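Local coordinates for Blr3880 protein (Bradyrhizobium japonicum, PDB 2OOD) that probably catalyses the zinc-dependent hydrolytic deamination of guanine to xanthine and ammonia, the first step of guanine breakdown, at residues G49-E52 / K53-A57; D341-K344 / V345-N349; L416-P419 / W420-L424. All blocks are in the same frame, centred on the assembly; numbering follows the deposited sequence.

Contact 1: G49-E52 / K53-A57; sequences GPYE and KIAAA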
loop_
_atom_site.group_PDB
_atom_site.type_symbol
_atom_site.label_atom_id
_atom_site.label_comp_id
_atom_site.label_asym_id
_atom_site.label_seq_id
_atom_site.Cartn_x
_atom_site.Cartn_y
_atom_site.Cartn_z
ATOM N N GLY A 49 -0.115 18.709 29.725
ATOM C CA GLY A 49 -1.413 18.554 30.353
ATOM C C GLY A 49 -2.421 19.469 29.691
ATOM O O GLY A 49 -2.087 20.143 28.713
ATOM N N PRO A 50 -3.664 19.522 30.190
ATOM C CA PRO A 50 -4.686 20.388 29.593
ATOM C C PRO A 50 -4.239 21.848 29.568
ATOM O O PRO A 50 -3.457 22.281 30.422
ATOM C CB PRO A 50 -5.911 20.145 30.480
ATOM C CG PRO A 50 -5.294 19.820 31.812
ATOM C CD PRO A 50 -4.159 18.896 31.425
ATOM N N TYR A 51 -4.740 22.599 28.588
ATOM C CA TYR A 51 -4.370 24.003 28.414
ATOM C C TYR A 51 -4.416 24.910 29.657
ATOM O O TYR A 51 -3.373 25.361 30.146
ATOM C CB TYR A 51 -5.211 24.626 27.299
ATOM C CG TYR A 51 -4.901 26.085 27.106
ATOM C CD1 TYR A 51 -3.620 26.505 26.771
ATOM C CD2 TYR A 51 -5.872 27.052 27.311
ATOM C CE1 TYR A 51 -3.310 27.856 26.653
ATOM C CE2 TYR A 51 -5.575 28.410 27.196
ATOM C CZ TYR A 51 -4.290 28.808 26.869
ATOM O OH TYR A 51 -3.990 30.162 26.777
ATOM N N GLU A 52 -5.616 25.199 30.153
ATOM C CA GLU A 52 -5.761 26.052 31.330
ATOM C C GLU A 52 -4.748 25.736 32.431
ATOM O O GLU A 52 -3.886 26.556 32.744
ATOM C CB GLU A 52 -7.172 25.930 31.907
ATOM C CG GLU A 52 -8.255 26.571 31.057
ATOM C CD GLU A 52 -7.884 27.984 30.617
ATOM O OE1 GLU A 52 -7.051 28.636 31.315
ATOM O OE2 GLU A 52 -8.436 28.450 29.578
ATOM N N LYS A 53 -4.843 24.547 33.010
ATOM C CA LYS A 53 -3.938 24.164 34.091
ATOM C C LYS A 53 -2.459 24.419 33.798
ATOM O O LYS A 53 -1.702 24.847 34.681
ATOM C CB LYS A 53 -4.135 22.687 34.455
ATOM C CG LYS A 53 -3.166 22.171 35.511
ATOM C CD LYS A 53 -3.425 20.688 35.803
ATOM C CE LYS A 53 -2.510 20.149 36.919
ATOM N NZ LYS A 53 -1.036 20.306 36.624
ATOM N N ILE A 54 -2.044 24.163 32.564
ATOM C CA ILE A 54 -0.647 24.363 32.211
ATOM C C ILE A 54 -0.335 25.828 31.926
ATOM O O ILE A 54 0.695 26.349 32.376
ATOM C CB ILE A 54 -0.260 23.503 30.994
ATOM C CG1 ILE A 54 -0.589 22.044 31.294
ATOM C CG2 ILE A 54 1.231 23.633 30.704
ATOM C CD1 ILE A 54 0.165 21.512 32.490
ATOM N N ALA A 55 -1.222 26.491 31.188
ATOM C CA ALA A 55 -1.028 27.900 30.856
ATOM C C ALA A 55 -0.879 28.703 32.144
ATOM O O ALA A 55 -0.036 29.601 32.238
ATOM C CB ALA A 55 -2.213 28.422 30.036
ATOM N N ALA A 56 -1.701 28.356 33.135
ATOM C CA ALA A 56 -1.703 29.008 34.444
ATOM C C ALA A 56 -0.409 28.776 35.223
ATOM O O ALA A 56 0.119 29.696 35.844
ATOM C CB ALA A 56 -2.887 28.514 35.264
ATOM N N ALA A 57 0.106 27.554 35.205
ATOM C CA ALA A 57 1.337 27.271 35.934
ATOM C C ALA A 57 2.556 27.873 35.239
ATOM O O ALA A 57 3.653 27.898 35.805
ATOM C CB ALA A 57 1.517 25.774 36.082
#
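I54 reaches back to G49 and P50 while A55 sits against the ring of Y51, so the first turn of helix 51-57 is packed on two sides. The isoleucine can be followed outward. Its CB lies beside the carbonyl oxygens of P50 and Y51. With CG1 opposite its own carbonyl carbon (chi1 -55°), that branch runs back toward the start of the helix, and CG1 lies against P50 O and G49 O. A second bend carries the tip, I54 CD1, to the backbone of G49, 3.9 Å from G49 N. The branched side chain thus fills the corner where the chain turns into the helix, and it also rests on L37 and V39 of strand 36-41. G49 takes backbone angles suited to a residue without a side chain (phi 160°). P50 holds the N-cap position, and its carbonyl accepts the first bond of the helix, I54 N to P50 O at 3.2 Å. The next two bonds, from A55 N to Y51 O and from A56 N to E52 O, continue the regular i to i+4 pattern. On the other flank Y51 has its CG opposite the backbone N (chi1 178°), which swings the ring over A55. A55 CB lies over one face, 4.0 Å from the centroid of the Y51 ring and nearest the rim at CE1, a CH-pi contact for which a small methyl is well sized. Y51 also makes a cation-pi contact with R9, so the ring ties the helix to strands 5-9 and 36-41. Backbone bonds from G49 to L37 and Y51 to D35 tie the helix start down. The chemistry implies a largely apolar face, with one cation-pi contact, laid on the sheet, and E52 and K53 on the exposed side.

Contact 2: D341-K344 / V345-N349; sequences DAYK and VGMCN
The ring of Y343 carries the CG of selenomethionine M347 over one face, an i to i+4 pair along helix 335-352. M347 CG stands 3.8 Å from the centroid of the Y343 ring, displaced toward the hydroxyl end, and makes a CH-pi contact. M347 SE lies farther out and oblique, 4.8 Å from the centroid of the Y343 ring, a Met-aromatic contact. The two side chains run side by side because the tyrosine CG is opposite its backbone N (chi1 175°) while the bent selenomethionine chain curls alongside. F442 meets the ring edge-to-face, and F301 of the second subunit meets it with planes at about 45°. Tyrosine suits this interface by its broad ring and its hydroxyl, as Y343 OH makes a weak hydrogen bond to G92 N of the second subunit. One residue further along, the extended chain of K344 carries NZ to D341 of the second subunit, and D341 receives K344 of that subunit in return; a further salt bridge joins K344 to D340. These reciprocal pairs give buried charges a partner. Compact A342 and V345 touch F294 of strand 291-294. The helix backbone is regular, with M347 N bonded to Y343 O at 2.9 Å, while V345 CG2 rests 3.4 Å from D341 O.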
loop_
_atom_site.group_PDB
_atom_site.type_symbol
_atom_site.label_atom_id
_atom_site.label_comp_id
_atom_site.label_asym_id
_atom_site.label_seq_id
_atom_site.Cartn_x
_atom_site.Cartn_y
_atom_site.Cartn_z
ATOM N N ASP A 341 0.295 -1.237 5.265
ATOM C CA ASP A 341 0.635 -2.611 4.933
ATOM C C ASP A 341 0.691 -3.476 6.187
ATOM O O ASP A 341 0.430 -4.674 6.120
ATOM C CB ASP A 341 1.977 -2.683 4.200
ATOM C CG ASP A 341 1.871 -2.282 2.737
ATOM O OD1 ASP A 341 0.744 -2.024 2.252
ATOM O OD2 ASP A 341 2.922 -2.233 2.064
ATOM N N ALA A 342 1.019 -2.876 7.329
ATOM C CA ALA A 342 1.087 -3.627 8.582
ATOM C C ALA A 342 -0.290 -4.200 8.920
ATOM O O ALA A 342 -0.422 -5.359 9.311
ATOM C CB ALA A 342 1.573 -2.729 9.708
ATOM N N TYR A 343 -1.313 -3.372 8.765
ATOM C CA TYR A 343 -2.682 -3.787 9.028
ATOM C C TYR A 343 -3.079 -4.895 8.044
ATOM O O TYR A 343 -3.695 -5.883 8.424
ATOM C CB TYR A 343 -3.615 -2.579 8.874
ATOM C CG TYR A 343 -5.083 -2.890 9.003
ATOM C CD1 TYR A 343 -5.692 -2.985 10.248
ATOM C CD2 TYR A 343 -5.863 -3.107 7.878
ATOM C CE1 TYR A 343 -7.055 -3.294 10.368
ATOM C CE2 TYR A 343 -7.217 -3.414 7.985
ATOM C CZ TYR A 343 -7.809 -3.506 9.230
ATOM O OH TYR A 343 -9.156 -3.804 9.323
ATOM N N LYS A 344 -2.717 -4.727 6.778
ATOM C CA LYS A 344 -3.042 -5.713 5.760
ATOM C C LYS A 344 -2.430 -7.077 6.056
ATOM O O LYS A 344 -3.092 -8.102 5.910
ATOM C CB LYS A 344 -2.600 -5.201 4.388
ATOM C CG LYS A 344 -3.439 -4.024 3.937
ATOM C CD LYS A 344 -2.984 -3.400 2.641
ATOM C CE LYS A 344 -3.951 -2.288 2.265
ATOM N NZ LYS A 344 -3.481 -1.425 1.154
ATOM N N VAL A 345 -1.170 -7.099 6.477
ATOM C CA VAL A 345 -0.507 -8.357 6.813
ATOM C C VAL A 345 -1.228 -9.020 7.991
ATOM O O VAL A 345 -1.472 -10.225 7.987
ATOM C CB VAL A 345 0.974 -8.114 7.186
ATOM C CG1 VAL A 345 1.551 -9.328 7.890
ATOM C CG2 VAL A 345 1.760 -7.807 5.939
ATOM N N GLY A 346 -1.579 -8.216 8.989
ATOM C CA GLY A 346 -2.267 -8.730 10.155
ATOM C C GLY A 346 -3.661 -9.256 9.880
ATOM O O GLY A 346 -4.101 -10.194 10.541
HETATM N N MSE A 347 -4.370 -8.660 8.927
HETATM C CA MSE A 347 -5.715 -9.125 8.617
HETATM C C MSE A 347 -5.648 -10.425 7.837
HETATM O O MSE A 347 -6.519 -11.279 7.980
HETATM C CB MSE A 347 -6.503 -8.080 7.827
HETATM C CG MSE A 347 -7.061 -6.941 8.683
HETATM SE SE MSE A 347 -8.090 -7.543 10.265
HETATM C CE MSE A 347 -9.456 -8.601 9.347
ATOM N N CYS A 348 -4.620 -10.579 7.011
ATOM C CA CYS A 348 -4.471 -11.813 6.266
ATOM C C CYS A 348 -4.161 -12.908 7.270
ATOM O O CYS A 348 -4.560 -14.050 7.076
ATOM C CB CYS A 348 -3.347 -11.700 5.235
ATOM S SG CYS A 348 -3.759 -10.668 3.820
ATOM N N ASN A 349 -3.456 -12.552 8.345
ATOM C CA ASN A 349 -3.115 -13.506 9.404
ATOM C C ASN A 349 -4.368 -13.903 10.193
ATOM O O ASN A 349 -4.496 -15.037 10.650
ATOM C CB ASN A 349 -2.110 -12.913 10.394
ATOM C CG ASN A 349 -0.701 -12.856 9.856
ATOM O OD1 ASN A 349 -0.381 -13.464 8.837
ATOM N ND2 ASN A 349 0.162 -12.133 10.557
#

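Contact 3: L416-P419 / W420-L424; sequences LAQP and WHQSL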
loop_
_atom_site.group_PDB
_atom_site.type_symbol
_atom_site.label_atom_id
_atom_site.label_comp_id
_atom_site.label_asym_id
_atom_site.label_seq_id
_atom_site.Cartn_x
_atom_site.Cartn_y
_atom_site.Cartn_z
ATOM N N LEU A 416 -8.496 12.345 -2.368
ATOM C CA LEU A 416 -9.710 13.153 -2.383
ATOM C C LEU A 416 -10.817 12.701 -1.434
ATOM O O LEU A 416 -11.524 13.532 -0.865
ATOM C CB LEU A 416 -10.283 13.194 -3.803
ATOM C CG LEU A 416 -10.550 14.547 -4.464
ATOM C CD1 LEU A 416 -11.582 14.366 -5.565
ATOM C CD2 LEU A 416 -11.055 15.535 -3.433
ATOM N N ALA A 417 -10.973 11.390 -1.274
ATOM C CA ALA A 417 -12.024 10.823 -0.429
ATOM C C ALA A 417 -11.901 11.027 1.074
ATOM O O ALA A 417 -12.884 10.882 1.797
ATOM C CB ALA A 417 -12.160 9.336 -0.722
ATOM N N GLN A 418 -10.704 11.357 1.548
ATOM C CA GLN A 418 -10.465 11.542 2.979
ATOM C C GLN A 418 -11.399 12.394 3.814
ATOM O O GLN A 418 -12.001 11.910 4.772
ATOM C CB GLN A 418 -9.055 12.070 3.232
ATOM C CG GLN A 418 -8.069 11.056 3.739
ATOM C CD GLN A 418 -8.366 10.556 5.141
ATOM O OE1 GLN A 418 -9.490 10.163 5.462
ATOM N NE2 GLN A 418 -7.341 10.547 5.980
ATOM N N PRO A 419 -11.522 13.688 3.476
ATOM C CA PRO A 419 -12.383 14.573 4.246
ATOM C C PRO A 419 -13.867 14.285 4.342
ATOM O O PRO A 419 -14.468 14.698 5.314
ATOM C CB PRO A 419 -12.074 15.947 3.646
ATOM C CG PRO A 419 -11.837 15.644 2.168
ATOM C CD PRO A 419 -11.057 14.353 2.240
ATOM N N TRP A 420 -14.470 13.609 3.364
ATOM C CA TRP A 420 -15.900 13.299 3.468
ATOM C C TRP A 420 -16.027 12.068 4.327
ATOM O O TRP A 420 -17.059 11.827 4.953
ATOM C CB TRP A 420 -16.544 13.056 2.104
ATOM C CG TRP A 420 -18.034 13.071 2.207
ATOM C CD1 TRP A 420 -18.785 13.944 2.934
ATOM C CD2 TRP A 420 -18.959 12.182 1.571
ATOM N NE1 TRP A 420 -20.118 13.656 2.797
ATOM C CE2 TRP A 420 -20.255 12.579 1.965
ATOM C CE3 TRP A 420 -18.824 11.091 0.706
ATOM C CZ2 TRP A 420 -21.406 11.922 1.522
ATOM C CZ3 TRP A 420 -19.976 10.439 0.266
ATOM C CH2 TRP A 420 -21.245 10.859 0.677
ATOM N N HIS A 421 -14.952 11.289 4.345
ATOM C CA HIS A 421 -14.881 10.072 5.139
ATOM C C HIS A 421 -14.674 10.427 6.610
ATOM O O HIS A 421 -15.331 9.888 7.507
ATOM C CB HIS A 421 -13.726 9.197 4.646
ATOM C CG HIS A 421 -13.410 8.053 5.558
ATOM N ND1 HIS A 421 -12.212 7.945 6.232
ATOM C CD2 HIS A 421 -14.155 6.990 5.945
ATOM C CE1 HIS A 421 -12.232 6.868 6.996
ATOM N NE2 HIS A 421 -13.400 6.271 6.840
ATOM N N GLN A 422 -13.741 11.340 6.846
ATOM C CA GLN A 422 -13.425 11.785 8.192
ATOM C C GLN A 422 -14.584 12.567 8.814
ATOM O O GLN A 422 -14.758 12.551 10.035
ATOM C CB GLN A 422 -12.160 12.651 8.163
ATOM C CG GLN A 422 -10.885 11.877 7.868
ATOM C CD GLN A 422 -10.311 11.199 9.100
ATOM O OE1 GLN A 422 -11.048 10.684 9.940
ATOM N NE2 GLN A 422 -8.991 11.184 9.205
ATOM N N SER A 423 -15.383 13.239 7.985
ATOM C CA SER A 423 -16.502 14.032 8.498
ATOM C C SER A 423 -17.608 13.180 9.111
ATOM O O SER A 423 -18.527 13.705 9.743
ATOM C CB SER A 423 -17.103 14.910 7.395
ATOM O OG SER A 423 -17.910 14.156 6.508
ATOM N N LEU A 424 -17.526 11.865 8.920
ATOM C CA LEU A 424 -18.525 10.954 9.476
ATOM C C LEU A 424 -18.430 10.911 10.993
ATOM O O LEU A 424 -19.338 10.427 11.661
ATOM C CB LEU A 424 -18.335 9.534 8.940
ATOM C CG LEU A 424 -19.111 9.132 7.688
ATOM C CD1 LEU A 424 -18.758 7.700 7.323
ATOM C CD2 LEU A 424 -20.611 9.265 7.934
HETATM O O HOH W 1 -14.029 13.796 0.490
#
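The short helix 418-422 is little more than a single turn, in which Q418 and Q422, four residues apart, set their side chains side by side. Their amide planes are only 17° apart, and Q418 OE1 lies 3.3 Å from Q422 CG, an oxygen resting on a methylene. Both glutamines are buried against helix 434-447, and their amides suit a place where backbone carbonyls need donors: Q422 NE2 bonds to P411 O and M440 O, Q418 NE2 more weakly to G413 O. The turn itself is held by Q422 N to Q418 O at 2.8 Å. The following bond, S423 N to P419 O at 3.2 Å, comes from above the carbonyl plane (48° out of it). P419, which has no N-H to offer, suits the beginning of the helix. Further on, S423 OG folds back to donate to W420 O at 2.9 Å. R86 of the second subunit bonds to both W420 O and S423 OG, and the indole of W420 forms cation-pi contacts with R86 and R122 of that subunit. A water bridges L416 and W420, accepting from W420 N and donating to L416 O, each at 2.9 Å.

How the contacts relate
All three are local contacts along or at the start of a helix, yet they stand in different surroundings. Contact 1 is the most peripheral, its centre about 32 Å from the chain centre, and packs onto the small sheet without touching the second subunit. Contact 2 is wholly buried and lies closest to the zinc site, while contact 3 is partly buried; their centres are about 23 Å apart, and both reach the second subunit. Aromatic faces meet aliphatic groups in contacts 1 and 2, but contact 3 pairs glutamine chains. At the interface, contact 2 exchanges lysine and aspartate symmetrically, whereas contact 3 offers carbonyl, hydroxyl and indole to arginines.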